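Local coordinates for amidohydrolase (PDB 3NUR), which probably hydrolyses carbon-nitrogen bonds other than peptide bonds, most likely in linear amides, as a metal-dependent TIM-barrel amidohydrolase whose natural substrate is not established, at residues D199-Y204 and T216-G221; L235-I240 and E267-E272; I240-P245 and L274-S279. One frame throughout, in Å; residues are numbered along the deposited sequence.

Contact 1. Residues D199-Y204 and T216-G221; sequences DIYQSY and TFACFG
In the excursion that follows barrel strand 189-192, two short helices, 198-205 and 211-218, lean on each other where Tyr201 meets Ala218. The backbones come closest at this pair, with the two CA atoms 6.3 Å apart. Ala218 directs its methyl group at the partner helix, and the tyrosine ring receives it at an edge, near the plane of the ring and not over a face. Tyr201 CD1 lies 3.5 Å from Ala218 CB, and Tyr201 CE1 is the next atom along that edge, at 3.8 Å from the same methyl. What brings the ring there is the first torsion of Tyr201: CG stands opposite the backbone N (chi1 178°), which swings the ring toward Ala218 although the side chain does not set out that way. Beyond the touching edge the phenol oxygen has its own partner, Tyr201 OH being hydrogen-bonded to Glu211 OE2 at the start of the second helix. One ring thus packs against the last turn of helix 211-218 with its edge and binds the first residue of that helix with its hydroxyl.

A second, looser touch lies at Phe217. Its CE2 comes within 4.1 Å of Tyr204 O, an oblique approach of the ring to a backbone carbonyl. Within the first helix the turn at 201-204 is widened to pi type. The second helix ends at Ala218, and Cys219 is already out of helical geometry.

Tyr205, the last residue of helix 198-205, adds to the packing: its ring meets that of Phe217 edge-to-face and its side chain also touches Ala218. The pair of helices projects from the barrel, ahead of the long helix 223-237 that leads the chain back toward strand 249-251.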
loop_
_atom_site.group_PDB
_atom_site.type_symbol
_atom_site.label_atom_id
_atom_site.label_comp_id
_atom_site.label_asym_id
_atom_site.label_seq_id
_atom_site.Cartn_x
_atom_site.Cartn_y
_atom_site.Cartn_z
ATOM N N ASP A 199 -10.612 2.234 -20.767
ATOM C CA ASP A 199 -10.634 3.533 -21.439
ATOM C C ASP A 199 -9.282 4.269 -21.315
ATOM O O ASP A 199 -8.794 4.833 -22.298
ATOM C CB ASP A 199 -11.884 4.358 -21.056
ATOM C CG ASP A 199 -11.722 5.461 -20.037
ATOM O OD1 ASP A 199 -12.195 5.286 -18.897
ATOM O OD2 ASP A 199 -11.236 6.548 -20.412
ATOM N N ILE A 200 -8.644 4.189 -20.123
ATOM C CA ILE A 200 -7.297 4.749 -19.903
ATOM C C ILE A 200 -6.264 3.931 -20.737
ATOM O O ILE A 200 -5.383 4.520 -21.386
ATOM C CB ILE A 200 -6.957 4.753 -18.378
ATOM C CG1 ILE A 200 -7.908 5.681 -17.552
ATOM C CG2 ILE A 200 -5.465 5.074 -18.116
ATOM C CD1 ILE A 200 -8.065 7.172 -18.013
ATOM N N TYR A 201 -6.364 2.585 -20.717
ATOM C CA TYR A 201 -5.431 1.744 -21.471
ATOM C C TYR A 201 -5.445 2.109 -22.964
ATOM O O TYR A 201 -4.376 2.287 -23.565
ATOM C CB TYR A 201 -5.754 0.251 -21.289
ATOM C CG TYR A 201 -4.842 -0.656 -22.090
ATOM C CD1 TYR A 201 -3.473 -0.700 -21.839
ATOM C CD2 TYR A 201 -5.342 -1.443 -23.128
ATOM C CE1 TYR A 201 -2.626 -1.533 -22.576
ATOM C CE2 TYR A 201 -4.504 -2.281 -23.873
ATOM C CZ TYR A 201 -3.147 -2.325 -23.586
ATOM O OH TYR A 201 -2.318 -3.143 -24.309
ATOM N N GLN A 202 -6.652 2.222 -23.550
ATOM C CA GLN A 202 -6.802 2.551 -24.978
ATOM C C GLN A 202 -6.351 3.995 -25.304
ATOM O O GLN A 202 -5.747 4.214 -26.352
ATOM C CB GLN A 202 -8.263 2.327 -25.441
ATOM C CG GLN A 202 -8.747 0.885 -25.369
ATOM C CD GLN A 202 -8.157 -0.007 -26.428
ATOM O OE1 GLN A 202 -8.002 0.381 -27.590
ATOM N NE2 GLN A 202 -7.837 -1.236 -26.050
ATOM N N SER A 203 -6.640 4.972 -24.432
ATOM C CA SER A 203 -6.264 6.368 -24.716
ATOM C C SER A 203 -4.798 6.679 -24.472
ATOM O O SER A 203 -4.186 7.401 -25.256
ATOM C CB SER A 203 -7.109 7.337 -23.887
ATOM O OG SER A 203 -8.473 7.275 -24.271
ATOM N N TYR A 204 -4.249 6.188 -23.356
ATOM C CA TYR A 204 -2.896 6.545 -22.950
ATOM C C TYR A 204 -1.780 5.564 -23.249
ATOM O O TYR A 204 -0.633 5.997 -23.383
ATOM C CB TYR A 204 -2.872 6.895 -21.446
ATOM C CG TYR A 204 -3.054 8.367 -21.103
ATOM C CD1 TYR A 204 -3.059 9.344 -22.097
ATOM C CD2 TYR A 204 -3.166 8.786 -19.779
ATOM C CE1 TYR A 204 -3.187 10.696 -21.785
ATOM C CE2 TYR A 204 -3.294 10.139 -19.452
ATOM C CZ TYR A 204 -3.288 11.092 -20.460
ATOM O OH TYR A 204 -3.417 12.424 -20.156
ATOM N N THR A 216 2.945 -3.567 -20.569
ATOM C CA THR A 216 3.892 -3.293 -19.482
ATOM C C THR A 216 3.918 -1.772 -19.168
ATOM O O THR A 216 3.979 -1.377 -18.006
ATOM C CB THR A 216 5.266 -3.903 -19.757
ATOM O OG1 THR A 216 5.813 -3.312 -20.944
ATOM C CG2 THR A 216 5.226 -5.444 -19.863
ATOM N N PHE A 217 3.835 -0.930 -20.212
ATOM C CA PHE A 217 3.779 0.527 -20.084
ATOM C C PHE A 217 2.562 0.925 -19.209
ATOM O O PHE A 217 2.704 1.713 -18.260
ATOM C CB PHE A 217 3.698 1.157 -21.492
ATOM C CG PHE A 217 3.643 2.670 -21.613
ATOM C CD1 PHE A 217 4.097 3.489 -20.581
ATOM C CD2 PHE A 217 3.254 3.270 -22.804
ATOM C CE1 PHE A 217 4.041 4.875 -20.701
ATOM C CE2 PHE A 217 3.237 4.666 -22.940
ATOM C CZ PHE A 217 3.649 5.456 -21.896
ATOM N N ALA A 218 1.403 0.311 -19.471
ATOM C CA ALA A 218 0.163 0.571 -18.723
ATOM C C ALA A 218 0.226 0.077 -17.296
ATOM O O ALA A 218 -0.491 0.596 -16.448
ATOM C CB ALA A 218 -1.010 -0.107 -19.419
ATOM N N CYS A 219 1.010 -0.976 -17.047
ATOM C CA CYS A 219 1.085 -1.561 -15.714
ATOM C C CYS A 219 2.299 -1.065 -14.916
ATOM O O CYS A 219 2.432 0.154 -14.699
ATOM C CB CYS A 219 0.999 -3.086 -15.783
ATOM S SG CYS A 219 -0.573 -3.700 -16.453
ATOM N N PHE A 220 3.174 -1.985 -14.484
ATOM C CA PHE A 220 4.364 -1.685 -13.653
ATOM C C PHE A 220 5.448 -0.817 -14.293
ATOM O O PHE A 220 6.324 -0.325 -13.585
ATOM C CB PHE A 220 4.966 -2.981 -13.049
ATOM C CG PHE A 220 4.955 -4.181 -13.960
ATOM C CD1 PHE A 220 5.579 -4.142 -15.202
ATOM C CD2 PHE A 220 4.309 -5.357 -13.582
ATOM C CE1 PHE A 220 5.566 -5.254 -16.053
ATOM C CE2 PHE A 220 4.295 -6.471 -14.437
ATOM C CZ PHE A 220 4.914 -6.406 -15.671
ATOM N N GLY A 221 5.419 -0.674 -15.611
ATOM C CA GLY A 221 6.376 0.174 -16.311
ATOM C C GLY A 221 6.151 1.658 -16.068
ATOM O O GLY A 221 7.108 2.451 -16.105
#

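Contact 2. Residues L235-I240 and E267-E272; sequences LVLSGI and EALFAE
Leu237, in the last turn of helix 223-237, meets Leu269 and Ala271 on the loop that follows helix 262-268. Its CB leaves the helix neither pointing at the loop nor turned from it, and the branch beyond makes the approach. CG lies opposite the carbonyl carbon (chi1 -59°), and from there the two methyls go on to the partner segment. CD1 touches Leu269 CD2 at 4.0 Å. CD2 does more: it sits 3.8 Å from Leu269 CD2 and also 4.0 Å from Ala271 CB. The two leucines therefore reach for each other tip to tip, one methyl of Leu269 facing both methyls of Leu237, while the short Ala271 side chain comes in next to them from two residues further along the loop.

Val278 of helix 278-284 touches both Leu237 and Ala271, adding another apolar side chain to the cluster. Just behind the leucine the helix closes in a Schellman motif at Gly239, whose phi of 82° suits glycine; Gly239 N bonds back to Val236 O.

Across the two segments the contact consists of methyl groups at van der Waals distance, so it carries no directional preference of its own. The polar link nearby is made by the backbone instead: Leu237 O accepts a hydrogen bond from His273 NE2, tying the end of the helix to the same loop by a specific bond beside the apolar one.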
loop_
_atom_site.group_PDB
_atom_site.type_symbol
_atom_site.label_atom_id
_atom_site.label_comp_id
_atom_site.label_asym_id
_atom_site.label_seq_id
_atom_site.Cartn_x
_atom_site.Cartn_y
_atom_site.Cartn_z
ATOM N N LEU A 235 -8.289 11.592 -2.999
ATOM C CA LEU A 235 -8.611 11.412 -1.581
ATOM C C LEU A 235 -8.330 12.679 -0.779
ATOM O O LEU A 235 -9.168 13.118 -0.004
ATOM C CB LEU A 235 -7.871 10.196 -0.996
ATOM C CG LEU A 235 -8.093 8.833 -1.711
ATOM C CD1 LEU A 235 -7.375 7.704 -0.961
ATOM C CD2 LEU A 235 -9.574 8.483 -1.834
ATOM N N VAL A 236 -7.208 13.329 -1.056
ATOM C CA VAL A 236 -6.835 14.578 -0.405
ATOM C C VAL A 236 -7.796 15.704 -0.812
ATOM O O VAL A 236 -8.312 16.389 0.062
ATOM C CB VAL A 236 -5.351 14.929 -0.702
ATOM C CG1 VAL A 236 -5.017 16.366 -0.301
ATOM C CG2 VAL A 236 -4.407 13.937 -0.025
ATOM N N LEU A 237 -7.990 15.916 -2.128
ATOM C CA LEU A 237 -8.849 16.983 -2.663
ATOM C C LEU A 237 -10.307 16.891 -2.220
ATOM O O LEU A 237 -10.962 17.929 -2.091
ATOM C CB LEU A 237 -8.747 17.086 -4.206
ATOM C CG LEU A 237 -7.355 17.356 -4.791
ATOM C CD1 LEU A 237 -7.407 17.386 -6.310
ATOM C CD2 LEU A 237 -6.733 18.653 -4.229
ATOM N N SER A 238 -10.793 15.663 -1.959
ATOM C CA SER A 238 -12.176 15.436 -1.491
ATOM C C SER A 238 -12.387 15.791 0.007
ATOM O O SER A 238 -13.525 15.736 0.488
ATOM C CB SER A 238 -12.618 14.002 -1.755
ATOM O OG SER A 238 -12.032 13.088 -0.840
ATOM N N GLY A 239 -11.300 16.106 0.722
ATOM C CA GLY A 239 -11.354 16.487 2.135
ATOM C C GLY A 239 -11.426 15.378 3.166
ATOM O O GLY A 239 -11.752 15.642 4.334
ATOM N N ILE A 240 -11.055 14.142 2.777
ATOM C CA ILE A 240 -11.060 12.976 3.676
ATOM C C ILE A 240 -10.205 13.264 4.938
ATOM O O ILE A 240 -10.613 12.930 6.053
ATOM C CB ILE A 240 -10.563 11.705 2.911
ATOM C CG1 ILE A 240 -11.720 11.083 2.070
ATOM C CG2 ILE A 240 -9.921 10.656 3.870
ATOM C CD1 ILE A 240 -11.289 9.989 1.111
ATOM N N GLU A 267 1.345 25.625 -5.660
ATOM C CA GLU A 267 1.275 26.842 -6.477
ATOM C C GLU A 267 0.141 26.856 -7.489
ATOM O O GLU A 267 -0.348 27.927 -7.846
ATOM C CB GLU A 267 2.587 26.983 -7.281
ATOM C CG GLU A 267 3.818 27.206 -6.425
ATOM C CD GLU A 267 5.136 27.197 -7.176
ATOM O OE1 GLU A 267 5.271 26.418 -8.147
ATOM O OE2 GLU A 267 6.051 27.952 -6.774
ATOM N N ALA A 268 -0.192 25.686 -8.057
ATOM C CA ALA A 268 -1.059 25.622 -9.221
ATOM C C ALA A 268 -2.342 24.829 -9.127
ATOM O O ALA A 268 -3.156 24.886 -10.053
ATOM C CB ALA A 268 -0.237 25.151 -10.413
ATOM N N LEU A 269 -2.522 24.054 -8.052
ATOM C CA LEU A 269 -3.738 23.271 -7.949
ATOM C C LEU A 269 -4.633 24.014 -6.970
ATOM O O LEU A 269 -4.290 24.079 -5.793
ATOM C CB LEU A 269 -3.417 21.841 -7.450
ATOM C CG LEU A 269 -4.424 20.773 -7.873
ATOM C CD1 LEU A 269 -3.839 19.373 -7.712
ATOM C CD2 LEU A 269 -5.750 20.902 -7.095
ATOM N N PHE A 270 -5.749 24.612 -7.456
ATOM C CA PHE A 270 -6.657 25.400 -6.609
ATOM C C PHE A 270 -7.447 24.472 -5.706
ATOM O O PHE A 270 -8.158 23.594 -6.204
ATOM C CB PHE A 270 -7.612 26.263 -7.471
ATOM C CG PHE A 270 -8.454 27.251 -6.688
ATOM C CD1 PHE A 270 -8.054 28.579 -6.554
ATOM C CD2 PHE A 270 -9.644 26.856 -6.081
ATOM C CE1 PHE A 270 -8.831 29.489 -5.813
ATOM C CE2 PHE A 270 -10.426 27.769 -5.359
ATOM C CZ PHE A 270 -10.021 29.080 -5.240
ATOM N N ALA A 271 -7.301 24.631 -4.378
ATOM C CA ALA A 271 -7.990 23.754 -3.429
ATOM C C ALA A 271 -8.288 24.520 -2.123
ATOM O O ALA A 271 -8.003 24.052 -1.018
ATOM C CB ALA A 271 -7.138 22.506 -3.161
ATOM N N GLU A 272 -8.878 25.700 -2.272
ATOM C CA GLU A 272 -9.176 26.596 -1.153
ATOM C C GLU A 272 -10.227 26.101 -0.169
ATOM O O GLU A 272 -10.314 26.635 0.933
ATOM C CB GLU A 272 -9.428 28.041 -1.634
ATOM C CG GLU A 272 -8.201 28.682 -2.268
ATOM C CD GLU A 272 -7.025 28.943 -1.349
ATOM O OE1 GLU A 272 -7.132 29.850 -0.491
ATOM O OE2 GLU A 272 -5.988 28.258 -1.502
#

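Contact 3. Residues I240-P245 and L274-S279; sequences IFDRYP and LNHSVS
Asp242 and Asn275 carry most of this contact, with Leu274 adding its backbone and CB. Asp242 sets out from the short helix 240-243 toward the loop before helix 278-284, and its OD2 accepts a hydrogen bond from Asn275 N at 2.9 Å. The N-H...O angle is 158°; the donor comes on the syn side of the carboxylate but is tilted out of its plane. Leu274 CA is 3.5 Å from the same oxygen, so OD2 rests against the backbone just ahead of the amide it binds.

The asparagine side chain then folds back over the acid. With CG placed beside its own backbone N (chi1 -69°), its amide lies stacked on the carboxylate, the planes only 22° apart, and Asn275 ND2 is 3.4 Å from Asp242 CG. This is a face-to-face packing of two flat groups. Asn275 ND2 gives a hydrogen bond of 3.2 Å to a water that in turn donates to Asp242 OD1 at 2.9 Å. His276 NE2 lies 2.9 Å from this water, which therefore joins all three side chains.

Asp242 OD1 has a second partner in Tyr281 OH, which also bonds to His276 N, and the Tyr281 side chain touches Leu274 and Asn275 as well. Both carboxylate oxygens are thus engaged, which would favour the charged form of the acid and probably fixes its rotation.

On the outside of a TIM barrel, the contact joins two connections between barrel strands: the turn that runs from helix 240-243 toward strand 249-251, and the loop entering helix 278-284, which precedes strand 286-288.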
loop_
_atom_site.group_PDB
_atom_site.type_symbol
_atom_site.label_atom_id
_atom_site.label_comp_id
_atom_site.label_asym_id
_atom_site.label_seq_id
_atom_site.Cartn_x
_atom_site.Cartn_y
_atom_site.Cartn_z
ATOM N N ILE A 240 -11.055 14.142 2.777
ATOM C CA ILE A 240 -11.060 12.976 3.676
ATOM C C ILE A 240 -10.205 13.264 4.938
ATOM O O ILE A 240 -10.613 12.930 6.053
ATOM C CB ILE A 240 -10.563 11.705 2.911
ATOM C CG1 ILE A 240 -11.720 11.083 2.070
ATOM C CG2 ILE A 240 -9.921 10.656 3.870
ATOM C CD1 ILE A 240 -11.289 9.989 1.111
ATOM N N PHE A 241 -9.047 13.906 4.751
ATOM C CA PHE A 241 -8.144 14.192 5.858
ATOM C C PHE A 241 -8.532 15.408 6.713
ATOM O O PHE A 241 -7.926 15.625 7.755
ATOM C CB PHE A 241 -6.686 14.213 5.398
ATOM C CG PHE A 241 -6.298 12.960 4.648
ATOM C CD1 PHE A 241 -5.875 11.823 5.329
ATOM C CD2 PHE A 241 -6.353 12.918 3.255
ATOM C CE1 PHE A 241 -5.521 10.663 4.629
ATOM C CE2 PHE A 241 -6.019 11.756 2.560
ATOM C CZ PHE A 241 -5.601 10.638 3.249
ATOM N N ASP A 242 -9.562 16.155 6.296
ATOM C CA ASP A 242 -10.140 17.233 7.094
ATOM C C ASP A 242 -11.249 16.604 7.953
ATOM O O ASP A 242 -11.338 16.921 9.136
ATOM C CB ASP A 242 -10.688 18.353 6.203
ATOM C CG ASP A 242 -9.615 19.286 5.679
ATOM O OD1 ASP A 242 -8.443 19.137 6.087
ATOM O OD2 ASP A 242 -9.939 20.138 4.830
ATOM N N ARG A 243 -12.042 15.665 7.368
ATOM C CA ARG A 243 -13.088 14.921 8.073
ATOM C C ARG A 243 -12.454 13.966 9.088
ATOM O O ARG A 243 -12.965 13.840 10.211
ATOM C CB ARG A 243 -13.956 14.108 7.084
ATOM C CG ARG A 243 -14.981 14.952 6.357
ATOM C CD ARG A 243 -16.035 14.146 5.597
ATOM N NE ARG A 243 -15.498 13.329 4.498
ATOM C CZ ARG A 243 -15.036 13.802 3.337
ATOM N NH1 ARG A 243 -14.961 15.110 3.126
ATOM N NH2 ARG A 243 -14.611 12.974 2.397
ATOM N N TYR A 244 -11.350 13.280 8.686
ATOM C CA TYR A 244 -10.643 12.270 9.503
ATOM C C TYR A 244 -9.166 12.676 9.666
ATOM O O TYR A 244 -8.285 12.091 9.027
ATOM C CB TYR A 244 -10.830 10.858 8.877
ATOM C CG TYR A 244 -12.281 10.587 8.554
ATOM C CD1 TYR A 244 -13.255 10.628 9.553
ATOM C CD2 TYR A 244 -12.699 10.410 7.241
ATOM C CE1 TYR A 244 -14.606 10.480 9.250
ATOM C CE2 TYR A 244 -14.043 10.225 6.931
ATOM C CZ TYR A 244 -14.991 10.258 7.941
ATOM O OH TYR A 244 -16.312 10.091 7.646
ATOM N N PRO A 245 -8.897 13.729 10.481
ATOM C CA PRO A 245 -7.524 14.260 10.584
ATOM C C PRO A 245 -6.465 13.352 11.194
ATOM O O PRO A 245 -5.279 13.625 11.020
ATOM C CB PRO A 245 -7.701 15.560 11.385
ATOM C CG PRO A 245 -8.924 15.340 12.191
ATOM C CD PRO A 245 -9.836 14.559 11.274
ATOM N N LEU A 274 -10.054 23.209 1.280
ATOM C CA LEU A 274 -9.359 22.379 2.267
ATOM C C LEU A 274 -8.802 23.242 3.392
ATOM O O LEU A 274 -8.525 24.424 3.180
ATOM C CB LEU A 274 -8.216 21.582 1.624
ATOM C CG LEU A 274 -8.605 20.648 0.451
ATOM C CD1 LEU A 274 -7.341 20.051 -0.203
ATOM C CD2 LEU A 274 -9.561 19.535 0.926
ATOM N N ASN A 275 -8.602 22.645 4.570
ATOM C CA ASN A 275 -8.040 23.381 5.711
ATOM C C ASN A 275 -6.560 23.715 5.550
ATOM O O ASN A 275 -6.082 24.684 6.153
ATOM C CB ASN A 275 -8.237 22.573 6.993
ATOM C CG ASN A 275 -9.676 22.456 7.442
ATOM O OD1 ASN A 275 -10.552 23.225 7.043
ATOM N ND2 ASN A 275 -9.943 21.486 8.304
ATOM N N HIS A 276 -5.816 22.868 4.797
ATOM C CA HIS A 276 -4.370 22.991 4.645
ATOM C C HIS A 276 -3.956 23.025 3.181
ATOM O O HIS A 276 -4.772 22.728 2.300
ATOM C CB HIS A 276 -3.682 21.780 5.317
ATOM C CG HIS A 276 -4.153 21.521 6.724
ATOM N ND1 HIS A 276 -3.721 22.300 7.783
ATOM C CD2 HIS A 276 -5.047 20.611 7.184
ATOM C CE1 HIS A 276 -4.341 21.824 8.859
ATOM N NE2 HIS A 276 -5.171 20.825 8.543
ATOM N N SER A 277 -2.665 23.334 2.927
ATOM C CA SER A 277 -2.141 23.305 1.559
ATOM C C SER A 277 -2.136 21.840 1.105
ATOM O O SER A 277 -2.116 20.934 1.952
ATOM C CB SER A 277 -0.729 23.874 1.504
ATOM O OG SER A 277 0.214 22.978 2.071
ATOM N N VAL A 278 -2.145 21.595 -0.215
ATOM C CA VAL A 278 -2.144 20.227 -0.752
ATOM C C VAL A 278 -0.939 19.409 -0.229
ATOM O O VAL A 278 -1.121 18.269 0.227
ATOM C CB VAL A 278 -2.253 20.228 -2.304
ATOM C CG1 VAL A 278 -1.962 18.846 -2.894
ATOM C CG2 VAL A 278 -3.623 20.729 -2.755
ATOM N N SER A 279 0.280 20.004 -0.252
ATOM C CA SER A 279 1.497 19.311 0.192
ATOM C C SER A 279 1.455 18.915 1.659
ATOM O O SER A 279 2.027 17.886 2.022
ATOM C CB SER A 279 2.745 20.137 -0.102
ATOM O OG SER A 279 2.837 21.285 0.724
HETATM O O HOH W 1 -7.677 19.320 8.837
#

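How the contacts relate
Contacts 2 and 3 form one continuous patch, their centres 8 Å apart. They share Ile240 and cross along the chain, so the segments 235-245 are fastened to 267-279 first by methyl groups and then by a carboxylate. Leu274 CD2 bridges the two, packing 3.5 Å from Val236 O, and Ser238 O lies 3.1 Å from Arg243 NH1. Contact 1 is separate: it closes before the others open, and its centre is about 26 Å from that of contact 2 and about 30 Å from that of contact 3. None of the contacts contains a ligand of the calcium ion, which is bound by Glu28, His30, His192 and Asp316.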